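Local coordinates for protein alpha-1,4-endofucoidanase (Mariniflexile fucanivorans, PDB 6DLH) that hydrolyses alpha-1,4-fucosidic linkages within fucoidan chains by a retaining mechanism, and carries calcium-binding immunoglobulin-like modules after its catalytic domain, at residues Asp66-Gln71 / Leu395-Tyr400; Asn264-Phe269 / Phe287-Phe292; Ser640-Leu645 / Thr721-Ile726. All blocks are in the same frame, centred on the assembly; numbering follows the deposited sequence.

Interaction 1: residues Asp66-Gln71 / Leu395-Tyr400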
loop_
_atom_site.group_PDB
_atom_site.type_symbol
_atom_site.label_atom_id
_atom_site.label_comp_id
_atom_site.label_asym_id
_atom_site.label_seq_id
_atom_site.Cartn_x
_atom_site.Cartn_y
_atom_site.Cartn_z
ATOM N N ASP A 66 -1.109 -0.768 -9.599
ATOM C CA ASP A 66 -1.078 -0.884 -11.055
ATOM C C ASP A 66 -1.568 0.375 -11.772
ATOM O O ASP A 66 -1.021 0.740 -12.810
ATOM C CB ASP A 66 -1.772 -2.157 -11.555
ATOM C CG ASP A 66 -1.052 -3.401 -11.075
ATOM O OD1 ASP A 66 -1.170 -3.710 -9.869
ATOM O OD2 ASP A 66 -0.344 -4.026 -11.894
ATOM N N ASP A 67 -2.615 1.015 -11.246
ATOM C CA ASP A 67 -3.133 2.238 -11.843
ATOM C C ASP A 67 -2.061 3.327 -11.803
ATOM O O ASP A 67 -1.868 4.049 -12.783
ATOM C CB ASP A 67 -4.439 2.681 -11.178
ATOM C CG ASP A 67 -5.635 1.823 -11.564
ATOM O OD1 ASP A 67 -5.508 1.034 -12.520
ATOM O OD2 ASP A 67 -6.691 1.958 -10.911
ATOM N N PHE A 68 -1.366 3.430 -10.662
ATOM C CA PHE A 68 -0.278 4.381 -10.517
ATOM C C PHE A 68 0.760 4.113 -11.605
ATOM O O PHE A 68 1.166 5.025 -12.321
ATOM C CB PHE A 68 0.292 4.354 -9.094
ATOM C CG PHE A 68 1.594 5.097 -8.887
ATOM C CD1 PHE A 68 1.618 6.480 -8.759
ATOM C CD2 PHE A 68 2.798 4.415 -8.797
ATOM C CE1 PHE A 68 2.809 7.157 -8.543
ATOM C CE2 PHE A 68 3.992 5.088 -8.575
ATOM C CZ PHE A 68 3.996 6.462 -8.445
ATOM N N LEU A 69 1.160 2.849 -11.745
ATOM C CA LEU A 69 2.222 2.507 -12.677
ATOM C C LEU A 69 1.797 2.799 -14.117
ATOM O O LEU A 69 2.636 3.214 -14.918
ATOM C CB LEU A 69 2.661 1.054 -12.469
ATOM C CG LEU A 69 3.393 0.779 -11.154
ATOM C CD1 LEU A 69 3.883 -0.662 -11.090
ATOM C CD2 LEU A 69 4.553 1.747 -10.942
ATOM N N THR A 70 0.509 2.610 -14.437
ATOM C CA THR A 70 -0.012 2.963 -15.754
ATOM C C THR A 70 0.169 4.462 -15.986
ATOM O O THR A 70 0.652 4.874 -17.037
ATOM C CB THR A 70 -1.490 2.578 -15.922
ATOM O OG1 THR A 70 -1.505 1.153 -15.965
ATOM C CG2 THR A 70 -2.135 3.138 -17.179
ATOM N N GLN A 71 -0.207 5.262 -14.984
ATOM C CA GLN A 71 -0.146 6.711 -15.070
ATOM C C GLN A 71 1.279 7.201 -15.330
ATOM O O GLN A 71 1.449 8.231 -15.977
ATOM C CB GLN A 71 -0.731 7.356 -13.813
ATOM C CG GLN A 71 -0.947 8.858 -13.929
ATOM C CD GLN A 71 -1.237 9.483 -12.586
ATOM O OE1 GLN A 71 -0.741 9.034 -11.554
ATOM N NE2 GLN A 71 -2.043 10.536 -12.590
ATOM N N LEU A 395 -5.648 6.418 -5.913
ATOM C CA LEU A 395 -4.257 6.166 -5.586
ATOM C C LEU A 395 -3.384 6.397 -6.817
ATOM O O LEU A 395 -2.509 5.598 -7.131
ATOM C CB LEU A 395 -4.123 4.749 -5.017
ATOM C CG LEU A 395 -4.935 4.464 -3.750
ATOM C CD1 LEU A 395 -4.742 3.024 -3.316
ATOM C CD2 LEU A 395 -4.528 5.400 -2.619
ATOM N N THR A 396 -3.646 7.513 -7.505
ATOM C CA THR A 396 -2.818 7.981 -8.605
ATOM C C THR A 396 -2.399 9.418 -8.294
ATOM O O THR A 396 -2.965 10.026 -7.389
ATOM C CB THR A 396 -3.556 7.835 -9.943
ATOM O OG1 THR A 396 -4.797 8.538 -9.827
ATOM C CG2 THR A 396 -3.804 6.391 -10.330
ATOM N N LEU A 397 -1.421 9.947 -9.053
ATOM C CA LEU A 397 -0.822 11.247 -8.791
ATOM C C LEU A 397 -1.844 12.353 -9.031
ATOM O O LEU A 397 -2.653 12.282 -9.956
ATOM C CB LEU A 397 0.377 11.479 -9.719
ATOM C CG LEU A 397 1.615 10.605 -9.508
ATOM C CD1 LEU A 397 2.645 10.897 -10.590
ATOM C CD2 LEU A 397 2.226 10.817 -8.130
ATOM N N GLN A 398 -1.771 13.385 -8.183
ATOM C CA GLN A 398 -2.272 14.706 -8.529
ATOM C C GLN A 398 -1.739 15.090 -9.908
ATOM O O GLN A 398 -0.549 14.925 -10.196
ATOM C CB GLN A 398 -1.798 15.738 -7.503
ATOM C CG GLN A 398 -2.552 15.676 -6.183
ATOM C CD GLN A 398 -3.944 16.256 -6.279
ATOM O OE1 GLN A 398 -4.381 16.715 -7.336
ATOM N NE2 GLN A 398 -4.649 16.255 -5.160
ATOM N N PRO A 399 -2.605 15.605 -10.808
ATOM C CA PRO A 399 -2.172 16.011 -12.143
ATOM C C PRO A 399 -0.920 16.886 -12.121
ATOM O O PRO A 399 -0.060 16.721 -12.979
ATOM C CB PRO A 399 -3.401 16.768 -12.672
ATOM C CG PRO A 399 -4.564 16.065 -12.003
ATOM C CD PRO A 399 -4.055 15.793 -10.601
ATOM N N TYR A 400 -0.798 17.789 -11.135
ATOM C CA TYR A 400 0.358 18.682 -11.109
ATOM C C TYR A 400 1.653 17.915 -10.845
ATOM O O TYR A 400 2.707 18.273 -11.372
ATOM C CB TYR A 400 0.191 19.867 -10.150
ATOM C CG TYR A 400 0.355 19.541 -8.692
ATOM C CD1 TYR A 400 1.611 19.357 -8.125
ATOM C CD2 TYR A 400 -0.758 19.401 -7.877
ATOM C CE1 TYR A 400 1.755 19.023 -6.786
ATOM C CE2 TYR A 400 -0.627 19.091 -6.533
ATOM C CZ TYR A 400 0.631 18.915 -5.987
ATOM O OH TYR A 400 0.733 18.622 -4.663
HETATM O O HOH W 1 -2.534 2.730 -8.245
#
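The carboxamide of Gln71, at the end of helix 66-71, pairs with both backbone polar groups of Leu397. Gln71 OE1 accepts from Leu397 N at 2.7 Å, the donor lying in the carbonyl plane on a lone pair. The return bond, from Gln71 NE2 to Leu397 O, is longer at 3.2 Å but nearly straight, with 172° at the hydrogen. Two bonds, one to each polar atom of the amide, fix its rotation, and a side chain thereby does what a neighbouring strand would do for Leu397. An extended chain gives Gln71 this reach, its CG anti to the backbone N (chi1 -169°).

Around this grip, Thr396 CB lies 3.5 Å from Gln71 OE1, while its methyl CG2 packs 3.8 Å from Phe68 N. The Phe68 ring turns its edge to Leu397, with Phe68 CE1 and Leu397 CD2 3.7 Å apart. A water bridges the backbones, accepting from Phe68 N at 2.8 Å and donating to Leu395 O at 3.1 Å; the same carbonyl also accepts from Trp50 NE1. Further out, Met48 of strand 46-49 touches both Phe68 and Leu397.

The contact thus ties helix 66-71 to the chain that leads from the short strand 394-395 into helix 399-415, consistent with a (beta/alpha)8-like barrel such as that of GH29 alpha-L-fucosidases, in which strands 46-49 and 377-379 are neighbours.

Interaction 2: residues Asn264-Phe269 / Phe287-Phe292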
loop_
_atom_site.group_PDB
_atom_site.type_symbol
_atom_site.label_atom_id
_atom_site.label_comp_id
_atom_site.label_asym_id
_atom_site.label_seq_id
_atom_site.Cartn_x
_atom_site.Cartn_y
_atom_site.Cartn_z
ATOM N N ASN A 264 22.296 -6.680 0.453
ATOM C CA ASN A 264 22.624 -5.503 -0.334
ATOM C C ASN A 264 21.614 -4.389 -0.064
ATOM O O ASN A 264 21.714 -3.310 -0.641
ATOM C CB ASN A 264 22.679 -5.817 -1.831
ATOM C CG ASN A 264 23.827 -6.726 -2.214
ATOM O OD1 ASN A 264 24.941 -6.587 -1.711
ATOM N ND2 ASN A 264 23.568 -7.644 -3.130
ATOM N N ALA A 265 20.636 -4.664 0.803
ATOM C CA ALA A 265 19.619 -3.679 1.128
ATOM C C ALA A 265 20.268 -2.482 1.825
ATOM O O ALA A 265 21.022 -2.656 2.781
ATOM C CB ALA A 265 18.538 -4.316 1.967
ATOM N N ALA A 266 19.975 -1.273 1.324
ATOM C CA ALA A 266 20.484 -0.028 1.890
ATOM C C ALA A 266 19.562 0.443 3.012
ATOM O O ALA A 266 18.339 0.405 2.864
ATOM C CB ALA A 266 20.611 1.006 0.799
ATOM N N ILE A 267 20.158 0.892 4.127
ATOM C CA ILE A 267 19.414 1.198 5.347
ATOM C C ILE A 267 19.593 2.676 5.683
ATOM O O ILE A 267 20.690 3.215 5.527
ATOM C CB ILE A 267 19.873 0.316 6.539
ATOM C CG1 ILE A 267 20.117 -1.155 6.164
ATOM C CG2 ILE A 267 18.939 0.460 7.736
ATOM C CD1 ILE A 267 18.930 -1.865 5.537
ATOM N N ALA A 268 18.514 3.302 6.175
ATOM C CA ALA A 268 18.571 4.675 6.651
ATOM C C ALA A 268 17.667 4.832 7.868
ATOM O O ALA A 268 16.547 4.336 7.860
ATOM C CB ALA A 268 18.174 5.638 5.553
ATOM N N PHE A 269 18.159 5.560 8.881
ATOM C CA PHE A 269 17.413 5.858 10.093
ATOM C C PHE A 269 17.179 7.363 10.192
ATOM O O PHE A 269 18.089 8.147 9.948
ATOM C CB PHE A 269 18.195 5.377 11.320
ATOM C CG PHE A 269 18.404 3.885 11.378
ATOM C CD1 PHE A 269 19.501 3.297 10.764
ATOM C CD2 PHE A 269 17.495 3.069 12.036
ATOM C CE1 PHE A 269 19.687 1.925 10.815
ATOM C CE2 PHE A 269 17.683 1.695 12.087
ATOM C CZ PHE A 269 18.777 1.128 11.472
ATOM N N PHE A 287 25.072 1.856 10.840
ATOM C CA PHE A 287 24.118 1.009 10.137
ATOM C C PHE A 287 23.378 1.771 9.036
ATOM O O PHE A 287 22.508 1.204 8.381
ATOM C CB PHE A 287 23.226 0.265 11.140
ATOM C CG PHE A 287 24.009 -0.559 12.131
ATOM C CD1 PHE A 287 24.612 -1.749 11.747
ATOM C CD2 PHE A 287 24.188 -0.120 13.436
ATOM C CE1 PHE A 287 25.358 -2.491 12.651
ATOM C CE2 PHE A 287 24.939 -0.859 14.338
ATOM C CZ PHE A 287 25.523 -2.043 13.944
ATOM N N ASP A 288 23.758 3.039 8.816
ATOM C CA ASP A 288 23.212 3.860 7.744
ATOM C C ASP A 288 24.013 3.639 6.462
ATOM O O ASP A 288 25.222 3.853 6.439
ATOM C CB ASP A 288 23.237 5.342 8.123
ATOM C CG ASP A 288 22.120 5.762 9.060
ATOM O OD1 ASP A 288 20.945 5.767 8.612
ATOM O OD2 ASP A 288 22.430 6.093 10.221
ATOM N N ASP A 289 23.323 3.224 5.394
ATOM C CA ASP A 289 23.923 3.150 4.072
ATOM C C ASP A 289 23.658 4.459 3.335
ATOM O O ASP A 289 24.409 4.824 2.436
ATOM C CB ASP A 289 23.390 1.959 3.267
ATOM C CG ASP A 289 23.751 0.610 3.863
ATOM O OD1 ASP A 289 24.926 0.213 3.739
ATOM O OD2 ASP A 289 22.859 -0.026 4.447
ATOM N N TYR A 290 22.567 5.139 3.710
ATOM C CA TYR A 290 22.242 6.446 3.157
ATOM C C TYR A 290 21.573 7.311 4.219
ATOM O O TYR A 290 21.106 6.803 5.239
ATOM C CB TYR A 290 21.387 6.322 1.888
ATOM C CG TYR A 290 19.987 5.785 2.055
ATOM C CD1 TYR A 290 19.752 4.458 2.400
ATOM C CD2 TYR A 290 18.887 6.593 1.814
ATOM C CE1 TYR A 290 18.465 3.955 2.532
ATOM C CE2 TYR A 290 17.593 6.106 1.934
ATOM C CZ TYR A 290 17.381 4.783 2.287
ATOM O OH TYR A 290 16.107 4.311 2.404
ATOM N N THR A 291 21.535 8.621 3.955
ATOM C CA THR A 291 20.898 9.559 4.863
ATOM C C THR A 291 19.396 9.539 4.629
ATOM O O THR A 291 18.948 9.657 3.491
ATOM C CB THR A 291 21.462 10.977 4.708
ATOM O OG1 THR A 291 21.203 11.437 3.381
ATOM C CG2 THR A 291 22.947 11.036 4.989
ATOM N N PHE A 292 18.639 9.391 5.720
ATOM C CA PHE A 292 17.190 9.478 5.681
ATOM C C PHE A 292 16.792 10.788 5.002
ATOM O O PHE A 292 15.934 10.800 4.110
ATOM C CB PHE A 292 16.617 9.375 7.096
ATOM C CG PHE A 292 15.127 9.170 7.164
ATOM C CD1 PHE A 292 14.256 10.249 7.107
ATOM C CD2 PHE A 292 14.592 7.897 7.306
ATOM C CE1 PHE A 292 12.884 10.058 7.184
ATOM C CE2 PHE A 292 13.220 7.707 7.379
ATOM C CZ PHE A 292 12.368 8.787 7.315
HETATM O O HOH W 2 20.003 8.422 8.125
#
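Ile267 and Asp289 meet where strand 266-269, at one edge of the parallel sheet of the catalytic domain, probably a barrel, receives the irregular segment 287-292. Ile267 O is gripped by two consecutive amides, Asp289 N at 2.6 Å and Tyr290 N at 3.2 Å, the first in the carbonyl plane and the second tilted from it. The other polar group of the residue is bound too: Asp289 OD2 accepts from Ile267 N at 2.9 Å on its anti lone pair, the one facing away from OD1. Asp289 OD1 is held by a salt bridge to Arg38 and by Gly36 N, so both carboxylate oxygens are bound.

One residue earlier, Asp288 takes the place of a strand partner for Phe269, its OD1 accepting from Phe269 N at 2.8 Å. The same oxygen sits at the edge of the Phe269 ring, whose plane stands 85° from the carboxylate. A water accepts from Phe292 N at 2.9 Å and lies within hydrogen-bonding distance of Phe269 O and Asp288 OD1, linking the two segments.

The Tyr290 ring makes a CH-pi contact: Ala268 CB stands 3.4 Å from its centroid, only 12° off the normal. With chi1 at 67°, CG lies between the backbone N and carbonyl carbon, which turns the ring under that methyl and lets OH bond to Glu145. A leucine here would probably leave the Ala268 methyl without a flat face to rest on and deprive Glu145 of a hydrogen-bond partner.

Asp289 also makes a backbone hydrogen bond with Val339, and Tyr290 meets the His341 ring edge-to-face, placing the segment between edge strand 266-269 and the region of strand 341-342, consistent with barrel closure; helix 249-259 packs against Ile267 and Phe287, while strand 222-226 contacts Ile267, Tyr290 and Phe292.

Interaction 3: residues Ser640-Leu645 / Thr721-Ile726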
loop_
_atom_site.group_PDB
_atom_site.type_symbol
_atom_site.label_atom_id
_atom_site.label_comp_id
_atom_site.label_asym_id
_atom_site.label_seq_id
_atom_site.Cartn_x
_atom_site.Cartn_y
_atom_site.Cartn_z
ATOM N N SER A 640 -36.144 -3.449 18.717
ATOM C CA SER A 640 -36.626 -3.562 20.084
ATOM C C SER A 640 -38.069 -3.066 20.148
ATOM O O SER A 640 -38.528 -2.399 19.219
ATOM C CB SER A 640 -35.735 -2.782 21.012
ATOM O OG SER A 640 -36.123 -2.966 22.362
ATOM N N PRO A 641 -38.847 -3.422 21.201
ATOM C CA PRO A 641 -40.157 -2.808 21.437
ATOM C C PRO A 641 -40.069 -1.332 21.826
ATOM O O PRO A 641 -40.921 -0.538 21.431
ATOM C CB PRO A 641 -40.763 -3.647 22.578
ATOM C CG PRO A 641 -39.957 -4.932 22.576
ATOM C CD PRO A 641 -38.565 -4.507 22.157
ATOM N N ILE A 642 -39.040 -0.975 22.608
ATOM C CA ILE A 642 -38.786 0.416 22.958
ATOM C C ILE A 642 -37.441 0.859 22.383
ATOM O O ILE A 642 -36.384 0.481 22.889
ATOM C CB ILE A 642 -38.852 0.662 24.479
ATOM C CG1 ILE A 642 -40.168 0.183 25.093
ATOM C CG2 ILE A 642 -38.593 2.131 24.782
ATOM C CD1 ILE A 642 -40.233 0.344 26.600
ATOM N N LEU A 643 -37.507 1.688 21.336
ATOM C CA LEU A 643 -36.342 2.371 20.802
ATOM C C LEU A 643 -36.115 3.642 21.614
ATOM O O LEU A 643 -36.764 4.659 21.374
ATOM C CB LEU A 643 -36.562 2.687 19.317
ATOM C CG LEU A 643 -36.101 1.608 18.337
ATOM C CD1 LEU A 643 -37.034 0.403 18.355
ATOM C CD2 LEU A 643 -35.988 2.166 16.924
ATOM N N ASN A 644 -35.206 3.547 22.593
ATOM C CA ASN A 644 -34.784 4.679 23.401
ATOM C C ASN A 644 -33.769 5.498 22.604
ATOM O O ASN A 644 -32.670 5.023 22.324
ATOM C CB ASN A 644 -34.239 4.219 24.757
ATOM C CG ASN A 644 -34.138 5.338 25.774
ATOM O OD1 ASN A 644 -34.579 6.459 25.523
ATOM N ND2 ASN A 644 -33.564 5.039 26.931
ATOM N N LEU A 645 -34.155 6.731 22.243
ATOM C CA LEU A 645 -33.405 7.568 21.320
ATOM C C LEU A 645 -32.618 8.641 22.072
ATOM O O LEU A 645 -32.579 8.652 23.300
ATOM C CB LEU A 645 -34.377 8.185 20.308
ATOM C CG LEU A 645 -34.363 7.573 18.907
ATOM C CD1 LEU A 645 -34.410 6.052 18.949
ATOM C CD2 LEU A 645 -35.503 8.124 18.059
ATOM N N THR A 721 -45.843 -2.525 15.118
ATOM C CA THR A 721 -45.654 -1.208 15.707
ATOM C C THR A 721 -44.576 -1.283 16.781
ATOM O O THR A 721 -44.376 -2.329 17.393
ATOM C CB THR A 721 -46.946 -0.611 16.292
ATOM O OG1 THR A 721 -47.257 -1.236 17.542
ATOM C CG2 THR A 721 -48.125 -0.647 15.341
ATOM N N ALA A 722 -43.902 -0.148 16.992
ATOM C CA ALA A 722 -42.898 -0.004 18.030
ATOM C C ALA A 722 -43.117 1.322 18.751
ATOM O O ALA A 722 -43.787 2.215 18.225
ATOM C CB ALA A 722 -41.519 -0.081 17.413
ATOM N N GLU A 723 -42.544 1.428 19.956
ATOM C CA GLU A 723 -42.510 2.672 20.709
ATOM C C GLU A 723 -41.147 3.350 20.526
ATOM O O GLU A 723 -40.105 2.693 20.589
ATOM C CB GLU A 723 -42.785 2.386 22.186
ATOM C CG GLU A 723 -42.640 3.609 23.071
ATOM C CD GLU A 723 -42.765 3.359 24.563
ATOM O OE1 GLU A 723 -43.240 2.279 24.941
ATOM O OE2 GLU A 723 -42.382 4.250 25.345
ATOM N N ILE A 724 -41.173 4.672 20.297
ATOM C CA ILE A 724 -39.990 5.523 20.302
ATOM C C ILE A 724 -40.088 6.484 21.489
ATOM O O ILE A 724 -41.095 7.167 21.650
ATOM C CB ILE A 724 -39.845 6.272 18.957
ATOM C CG1 ILE A 724 -39.286 5.382 17.840
ATOM C CG2 ILE A 724 -39.000 7.528 19.119
ATOM C CD1 ILE A 724 -40.243 4.343 17.303
ATOM N N LEU A 725 -39.026 6.534 22.304
ATOM C CA LEU A 725 -38.993 7.277 23.556
ATOM C C LEU A 725 -37.831 8.273 23.519
ATOM O O LEU A 725 -36.669 7.876 23.449
ATOM C CB LEU A 725 -38.822 6.257 24.689
ATOM C CG LEU A 725 -38.622 6.808 26.103
ATOM C CD1 LEU A 725 -39.941 7.291 26.689
ATOM C CD2 LEU A 725 -38.014 5.746 27.012
ATOM N N ILE A 726 -38.163 9.572 23.545
ATOM C CA ILE A 726 -37.187 10.654 23.547
ATOM C C ILE A 726 -37.381 11.485 24.812
ATOM O O ILE A 726 -38.465 12.020 25.046
ATOM C CB ILE A 726 -37.324 11.550 22.297
ATOM C CG1 ILE A 726 -37.071 10.791 20.994
ATOM C CG2 ILE A 726 -36.424 12.771 22.415
ATOM C CD1 ILE A 726 -37.631 11.479 19.768
#
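Strands 642-644 and 721-726 run parallel, in a register that sets Ile642 beside Glu723, Leu643 beside Ile724 and Asn644 beside Leu725, the two strand axes 4.7 Å apart and 25° from exact alignment. The bonds alternate as parallel pairing requires. Glu723 N donates to Pro641 O at 2.9 Å, and Glu723 O receives Leu643 N at the same separation; the pattern then repeats, Leu725 N bonding to Leu643 O at 3.1 Å and Leu645 N to Leu725 O at 3.0 Å. The last of these is almost perfectly straight, with 178° at the hydrogen. Each strand therefore spends the polar groups of every second residue on the other.

Side chains divide between two faces. On the one carrying Ile642, Asn644, Glu723 and Leu725, the glutamate runs alongside the isoleucine in the same direction, CG anti to its backbone N (chi1 175°) and the rest of the chain extended. This brings Glu723 OE1 to 3.7 Å from Ile642 CG1, an apolar flank for a charged group, while OE2 makes a weak hydrogen bond with Ser708. Ile642 also offers its branch CG2 to Leu725 CB.

The face with Leu643 and Ile724 is apolar and more deeply buried. Leu645 adds CD2 to it, 3.7 Å from Ile724 CG2, and Leu645 CB packs 3.8 Å from Ile726 CG1.

The pairing is consistent with the putative Ig-type domain, where the first and last strands often pair in parallel. Here strand 642-649 forms one edge of the four-stranded mixed sheet, strand 720-729 is bonded on its other side to strand 705-713, and strand 654-659 packs on Leu643, Leu645 and Ile726.

Interactions 1 and 2 both belong to the catalytic domain, with centres 28 Å apart and nearest atoms about 16 Å apart. They share its parallel sheet: interaction 1 packs beside strand 46-49, and interaction 2 includes edge strand 266-269. Along the chain, 264-269 and 287-292 fall between the two halves of interaction 1, which joins an early helix to the approach to a late one; interaction 2 instead links a strand to the loop soon after it. Interaction 3 follows both, in the last immunoglobulin-like module of the chain, its centre 50 Å from that of interaction 1 and 62 Å from that of interaction 2. None of the three joins the catalytic domain to the module; each lies within one domain.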